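Local coordinates for protein A-adding tRNA nucleotidyltransferase (PDB 4WBY) that adds the terminal adenosine to tRNAs ending in CC, using ATP and magnesium, to complete their CCA terminus, at residues L232-N242 with L278-R286. Sequence-based numbering, arbitrary orientation.
Sequences LEEIIEGFQWN and LISNLDYER
Leu278 and Phe239 share one face of the Trp241 indole: Leu278 CD2 makes a CH-pi contact, 3.9 Å from the six-membered ring's centroid, while Phe239 CZ stands over the five-membered ring, 3.6 Å above the indole plane; Glu233 OE2 lies at the indole edge. The edge of Phe239 presents CE1 to Leu278 O (3.2 Å), near the ring plane, which suits the slightly positive ring hydrogens. Chi1 of 169° carries this ring away from its own backbone N, between Trp241 and the last carbonyl of helix 271-278, with CZ 3.8 Å from Leu278 CD2. Replacing Phe239 by an alanine removes the ring and is likely to open a gap beside Leu278 and the indole face, leaving Leu278 O without its C-H edge. Arg286, extended from CG to NE, has Leu282 CD2 over one guanidinium face and Gly238 at its edge, where a CB would collide with NH1; glycine also suits the positive phi (80°). Asp283 OD2 salt-bridges Arg286 NH2 (3.2 Å), probably offsetting its charge. Methyl branches cross at about right angles, Ile236 CG2 on Leu282 CD1 (3.8 Å) and Leu232 on Leu278. Type II turn 236-239 and type I turn 279-282 thus form packed interhelix corners in the helical region of this class II nucleotidyltransferase.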
ATOM      1  N   LEU A 232      -3.464  -9.033 -13.905  1.00 17.06           N
ATOM      2  CA  LEU A 232      -2.061  -9.438 -13.743  1.00 18.25           C
ATOM      3  C   LEU A 232      -1.536 -10.153 -14.987  1.00 18.53           C
ATOM      4  O   LEU A 232      -0.347 -10.081 -15.303  1.00 22.06           O
ATOM      5  CB  LEU A 232      -1.876 -10.336 -12.521  1.00 19.70           C
ATOM      6  CG  LEU A 232      -2.018  -9.637 -11.171  1.00 21.09           C
ATOM      7  CD1 LEU A 232      -1.977 -10.653 -10.036  1.00 21.44           C
ATOM      8  CD2 LEU A 232      -0.937  -8.570 -10.994  1.00 23.16           C
ATOM      9  N   GLU A 233      -2.441 -10.812 -15.707  1.00 20.25           N
ATOM     10  CA  GLU A 233      -2.096 -11.489 -16.953  1.00 21.81           C
ATOM     11  C   GLU A 233      -1.601 -10.510 -18.020  1.00 20.59           C
ATOM     12  O   GLU A 233      -0.892 -10.902 -18.950  1.00 24.20           O
ATOM     13  CB  GLU A 233      -3.306 -12.274 -17.476  1.00 20.85           C
ATOM     14  CG  GLU A 233      -3.741 -13.431 -16.567  1.00 22.13           C
ATOM     15  CD  GLU A 233      -4.779 -13.047 -15.510  1.00 22.00           C
ATOM     16  OE1 GLU A 233      -4.843 -11.863 -15.086  1.00 20.86           O
ATOM     17  OE2 GLU A 233      -5.542 -13.950 -15.100  1.00 24.84           O
ATOM     18  N   GLU A 234      -1.973  -9.239 -17.872  1.00 19.81           N
ATOM     19  CA  GLU A 234      -1.569  -8.187 -18.799  1.00 20.99           C
ATOM     20  C   GLU A 234      -0.232  -7.567 -18.437  1.00 20.21           C
ATOM     21  O   GLU A 234       0.330  -6.798 -19.222  1.00 22.94           O
ATOM     22  CB  GLU A 234      -2.620  -7.074 -18.837  1.00 23.16           C
ATOM     23  CG  GLU A 234      -3.998  -7.535 -19.246  1.00 24.74           C
ATOM     24  CD  GLU A 234      -4.000  -8.092 -20.637  1.00 28.85           C
ATOM     25  OE1 GLU A 234      -3.758  -7.305 -21.582  1.00 27.89           O
ATOM     26  OE2 GLU A 234      -4.220  -9.316 -20.783  1.00 29.91           O
ATOM     27  N   ILE A 235       0.254  -7.868 -17.237  1.00 20.31           N
ATOM     28  CA  ILE A 235       1.410  -7.169 -16.683  1.00 20.93           C
ATOM     29  C   ILE A 235       2.603  -8.088 -16.444  1.00 22.17           C
ATOM     30  O   ILE A 235       3.732  -7.766 -16.812  1.00 23.49           O
ATOM     31  CB  ILE A 235       1.037  -6.473 -15.362  1.00 21.67           C
ATOM     32  CG1 ILE A 235      -0.115  -5.493 -15.595  1.00 22.19           C
ATOM     33  CG2 ILE A 235       2.244  -5.734 -14.783  1.00 24.88           C
ATOM     34  CD1 ILE A 235      -0.652  -4.880 -14.320  1.00 21.88           C
ATOM     35  N   ILE A 236       2.358  -9.232 -15.820  1.00 21.74           N
ATOM     36  CA  ILE A 236       3.445 -10.145 -15.498  1.00 22.96           C
ATOM     37  C   ILE A 236       3.522 -11.237 -16.552  1.00 25.77           C
ATOM     38  O   ILE A 236       2.644 -12.093 -16.634  1.00 25.91           O
ATOM     39  CB  ILE A 236       3.269 -10.759 -14.092  1.00 23.96           C
ATOM     40  CG1 ILE A 236       3.129  -9.645 -13.049  1.00 24.87           C
ATOM     41  CG2 ILE A 236       4.441 -11.685 -13.749  1.00 25.89           C
ATOM     42  CD1 ILE A 236       2.793 -10.142 -11.659  1.00 26.34           C
ATOM     43  N   GLU A 237       4.570 -11.185 -17.372  1.00 28.77           N
ATOM     44  CA  GLU A 237       4.755 -12.158 -18.439  1.00 36.39           C
ATOM     45  C   GLU A 237       4.756 -13.578 -17.885  1.00 35.06           C
ATOM     46  O   GLU A 237       5.505 -13.892 -16.961  1.00 35.31           O
ATOM     47  CB  GLU A 237       6.058 -11.883 -19.192  1.00 43.32           C
ATOM     48  CG  GLU A 237       5.875 -11.704 -20.686  1.00 52.41           C
ATOM     49  CD  GLU A 237       5.209 -12.899 -21.333  1.00 58.10           C
ATOM     50  OE1 GLU A 237       4.207 -12.705 -22.055  1.00 59.99           O
ATOM     51  OE2 GLU A 237       5.690 -14.033 -21.122  1.00 60.03           O
ATOM     52  N   GLY A 238       3.894 -14.424 -18.441  1.00 35.93           N
ATOM     53  CA  GLY A 238       3.820 -15.815 -18.036  1.00 36.46           C
ATOM     54  C   GLY A 238       3.041 -16.102 -16.764  1.00 34.45           C
ATOM     55  O   GLY A 238       3.002 -17.249 -16.310  1.00 36.21           O
ATOM     56  N   PHE A 239       2.421 -15.080 -16.179  1.00 29.46           N
ATOM     57  CA  PHE A 239       1.630 -15.298 -14.978  1.00 26.70           C
ATOM     58  C   PHE A 239       0.263 -15.883 -15.299  1.00 27.13           C
ATOM     59  O   PHE A 239      -0.408 -15.424 -16.217  1.00 26.47           O
ATOM     60  CB  PHE A 239       1.432 -14.000 -14.186  1.00 24.37           C
ATOM     61  CG  PHE A 239       0.412 -14.133 -13.090  1.00 23.94           C
ATOM     62  CD1 PHE A 239       0.753 -14.692 -11.867  1.00 26.08           C
ATOM     63  CD2 PHE A 239      -0.901 -13.756 -13.303  1.00 24.02           C
ATOM     64  CE1 PHE A 239      -0.195 -14.843 -10.874  1.00 25.29           C
ATOM     65  CE2 PHE A 239      -1.849 -13.904 -12.314  1.00 25.41           C
ATOM     66  CZ  PHE A 239      -1.503 -14.446 -11.105  1.00 23.55           C
ATOM     67  N   GLN A 240      -0.150 -16.872 -14.511  1.00 27.85           N
ATOM     68  CA  GLN A 240      -1.500 -17.425 -14.579  1.00 29.89           C
ATOM     69  C   GLN A 240      -2.016 -17.743 -13.178  1.00 28.16           C
ATOM     70  O   GLN A 240      -1.270 -18.236 -12.327  1.00 29.30           O
ATOM     71  CB  GLN A 240      -1.539 -18.696 -15.438  1.00 34.99           C
ATOM     72  CG  GLN A 240      -1.192 -18.493 -16.907  1.00 42.63           C
ATOM     73  CD  GLN A 240      -1.229 -19.787 -17.699  1.00 51.58           C
ATOM     74  OE1 GLN A 240      -1.734 -20.805 -17.222  1.00 56.17           O
ATOM     75  NE2 GLN A 240      -0.689 -19.754 -18.913  1.00 53.53           N
ATOM     76  N   TRP A 241      -3.288 -17.454 -12.937  1.00 23.98           N
ATOM     77  CA  TRP A 241      -3.944 -17.903 -11.716  1.00 23.41           C
ATOM     78  C   TRP A 241      -4.241 -19.396 -11.763  1.00 25.82           C
ATOM     79  O   TRP A 241      -4.412 -19.975 -12.839  1.00 29.43           O
ATOM     80  CB  TRP A 241      -5.260 -17.166 -11.498  1.00 22.76           C
ATOM     81  CG  TRP A 241      -5.142 -15.779 -10.978  1.00 19.80           C
ATOM     82  CD1 TRP A 241      -5.157 -14.630 -11.706  1.00 20.89           C
ATOM     83  CD2 TRP A 241      -5.016 -15.388  -9.605  1.00 18.27           C
ATOM     84  NE1 TRP A 241      -5.050 -13.542 -10.870  1.00 19.97           N
ATOM     85  CE2 TRP A 241      -4.955 -13.981  -9.577  1.00 18.89           C
ATOM     86  CE3 TRP A 241      -4.951 -16.090  -8.397  1.00 19.50           C
ATOM     87  CZ2 TRP A 241      -4.841 -13.263  -8.393  1.00 18.64           C
ATOM     88  CZ3 TRP A 241      -4.826 -15.375  -7.220  1.00 21.68           C
ATOM     89  CH2 TRP A 241      -4.777 -13.977  -7.227  1.00 20.58           C
ATOM     90  N   ASN A 242      -4.314 -20.009 -10.587  1.00 26.64           N
ATOM     91  CA  ASN A 242      -4.945 -21.315 -10.444  1.00 29.58           C
ATOM     92  C   ASN A 242      -5.475 -21.458  -9.025  1.00 29.52           C
ATOM     93  O   ASN A 242      -5.177 -20.631  -8.154  1.00 27.84           O
ATOM     94  CB  ASN A 242      -3.981 -22.456 -10.783  1.00 32.16           C
ATOM     95  CG  ASN A 242      -2.752 -22.460  -9.909  1.00 34.73           C
ATOM     96  OD1 ASN A 242      -2.845 -22.623  -8.696  1.00 34.18           O
ATOM     97  ND2 ASN A 242      -1.586 -22.294 -10.523  1.00 40.89           N
ATOM     98  N   LEU A 278       1.945 -15.420  -5.180  1.00 27.00           N
ATOM     99  CA  LEU A 278       1.402 -15.122  -6.508  1.00 28.56           C
ATOM    100  C   LEU A 278       2.325 -15.498  -7.660  1.00 29.10           C
ATOM    101  O   LEU A 278       1.874 -15.997  -8.686  1.00 29.49           O
ATOM    102  CB  LEU A 278       1.090 -13.631  -6.625  1.00 32.32           C
ATOM    103  CG  LEU A 278      -0.305 -13.092  -6.392  1.00 35.67           C
ATOM    104  CD1 LEU A 278      -0.230 -11.605  -6.620  1.00 33.90           C
ATOM    105  CD2 LEU A 278      -1.309 -13.745  -7.327  1.00 33.99           C
ATOM    106  N   ILE A 279       3.623 -15.258  -7.490  1.00 27.70           N
ATOM    107  CA  ILE A 279       4.569 -15.466  -8.580  1.00 28.85           C
ATOM    108  C   ILE A 279       5.339 -16.771  -8.420  1.00 29.70           C
ATOM    109  O   ILE A 279       6.332 -17.004  -9.104  1.00 30.91           O
ATOM    110  CB  ILE A 279       5.565 -14.289  -8.695  1.00 26.35           C
ATOM    111  CG1 ILE A 279       6.446 -14.195  -7.442  1.00 26.04           C
ATOM    112  CG2 ILE A 279       4.807 -12.977  -8.958  1.00 25.57           C
ATOM    113  CD1 ILE A 279       7.628 -13.257  -7.579  1.00 26.44           C
ATOM    114  N   SER A 280       4.856 -17.630  -7.531  1.00 29.10           N
ATOM    115  CA  SER A 280       5.580 -18.841  -7.168  1.00 31.85           C
ATOM    116  C   SER A 280       5.624 -19.882  -8.283  1.00 35.45           C
ATOM    117  O   SER A 280       6.380 -20.836  -8.184  1.00 36.69           O
ATOM    118  CB  SER A 280       4.977 -19.454  -5.903  1.00 32.97           C
ATOM    119  OG  SER A 280       3.652 -19.906  -6.127  1.00 37.26           O
ATOM    120  N   ASN A 281       4.842 -19.711  -9.345  1.00 35.39           N
ATOM    121  CA  ASN A 281       4.909 -20.670 -10.448  1.00 35.75           C
ATOM    122  C   ASN A 281       5.681 -20.144 -11.656  1.00 38.11           C
ATOM    123  O   ASN A 281       5.874 -20.862 -12.636  1.00 40.66           O
ATOM    124  CB  ASN A 281       3.507 -21.099 -10.872  1.00 37.21           C
ATOM    125  CG  ASN A 281       2.874 -22.048  -9.882  1.00 42.68           C
ATOM    126  OD1 ASN A 281       3.562 -22.860  -9.261  1.00 46.80           O
ATOM    127  ND2 ASN A 281       1.561 -21.953  -9.724  1.00 45.00           N
ATOM    128  N   LEU A 282       6.114 -18.890 -11.587  1.00 34.87           N
ATOM    129  CA  LEU A 282       7.012 -18.339 -12.595  1.00 35.42           C
ATOM    130  C   LEU A 282       8.371 -19.024 -12.539  1.00 39.21           C
ATOM    131  O   LEU A 282       8.795 -19.477 -11.476  1.00 41.08           O
ATOM    132  CB  LEU A 282       7.220 -16.839 -12.389  1.00 35.83           C
ATOM    133  CG  LEU A 282       6.084 -15.841 -12.572  1.00 35.33           C
ATOM    134  CD1 LEU A 282       6.646 -14.445 -12.386  1.00 32.75           C
ATOM    135  CD2 LEU A 282       5.439 -15.987 -13.938  1.00 37.08           C
ATOM    136  N   ASP A 283       9.056 -19.064 -13.677  1.00 40.64           N
ATOM    137  CA  ASP A 283      10.460 -19.460 -13.719  1.00 42.84           C
ATOM    138  C   ASP A 283      11.257 -18.507 -12.841  1.00 40.00           C
ATOM    139  O   ASP A 283      10.903 -17.334 -12.712  1.00 40.51           O
ATOM    140  CB  ASP A 283      11.002 -19.438 -15.145  1.00 45.56           C
ATOM    141  CG  ASP A 283      10.354 -20.482 -16.032  1.00 54.05           C
ATOM    142  OD1 ASP A 283      10.126 -21.613 -15.551  1.00 57.14           O
ATOM    143  OD2 ASP A 283      10.071 -20.174 -17.208  1.00 59.16           O
ATOM    144  N   TYR A 284      12.326 -19.009 -12.239  1.00 39.65           N
ATOM    145  CA  TYR A 284      13.093 -18.227 -11.276  1.00 38.04           C
ATOM    146  C   TYR A 284      13.607 -16.906 -11.849  1.00 37.25           C
ATOM    147  O   TYR A 284      13.511 -15.868 -11.197  1.00 34.40           O
ATOM    148  CB  TYR A 284      14.261 -19.058 -10.744  1.00 37.11           C
ATOM    149  CG  TYR A 284      15.304 -18.251 -10.011  1.00 37.43           C
ATOM    150  CD1 TYR A 284      15.014 -17.638  -8.797  1.00 37.30           C
ATOM    151  CD2 TYR A 284      16.581 -18.102 -10.535  1.00 37.56           C
ATOM    152  CE1 TYR A 284      15.976 -16.901  -8.126  1.00 38.49           C
ATOM    153  CE2 TYR A 284      17.544 -17.367  -9.877  1.00 38.58           C
ATOM    154  CZ  TYR A 284      17.240 -16.771  -8.674  1.00 38.67           C
ATOM    155  OH  TYR A 284      18.211 -16.041  -8.026  1.00 37.77           O
ATOM    156  N   GLU A 285      14.143 -16.941 -13.066  1.00 37.41           N
ATOM    157  CA  GLU A 285      14.691 -15.740 -13.692  1.00 38.72           C
ATOM    158  C   GLU A 285      13.661 -14.628 -13.846  1.00 37.13           C
ATOM    159  O   GLU A 285      13.955 -13.468 -13.565  1.00 38.60           O
ATOM    160  CB  GLU A 285      15.281 -16.061 -15.064  1.00 41.86           C
ATOM    161  CG  GLU A 285      16.655 -16.687 -15.018  1.00 48.83           C
ATOM    162  CD  GLU A 285      16.618 -18.125 -14.558  1.00 53.07           C
ATOM    163  OE1 GLU A 285      15.517 -18.721 -14.564  1.00 52.20           O
ATOM    164  OE2 GLU A 285      17.686 -18.659 -14.191  1.00 56.42           O
ATOM    165  N   ARG A 286      12.462 -14.968 -14.305  1.00 39.03           N
ATOM    166  CA  ARG A 286      11.445 -13.934 -14.479  1.00 39.59           C
ATOM    167  C   ARG A 286      10.921 -13.443 -13.130  1.00 36.66           C
ATOM    168  O   ARG A 286      10.646 -12.258 -12.976  1.00 36.19           O
ATOM    169  CB  ARG A 286      10.289 -14.415 -15.364  1.00 43.12           C
ATOM    170  CG  ARG A 286       9.736 -15.785 -15.049  1.00 49.18           C
ATOM    171  CD  ARG A 286       8.641 -16.185 -16.038  1.00 55.06           C
ATOM    172  NE  ARG A 286       8.330 -17.608 -15.933  1.00 59.54           N
ATOM    173  CZ  ARG A 286       7.285 -18.200 -16.497  1.00 62.73           C
ATOM    174  NH1 ARG A 286       6.426 -17.495 -17.219  1.00 63.74           N
ATOM    175  NH2 ARG A 286       7.098 -19.504 -16.336  1.00 64.12           N
TER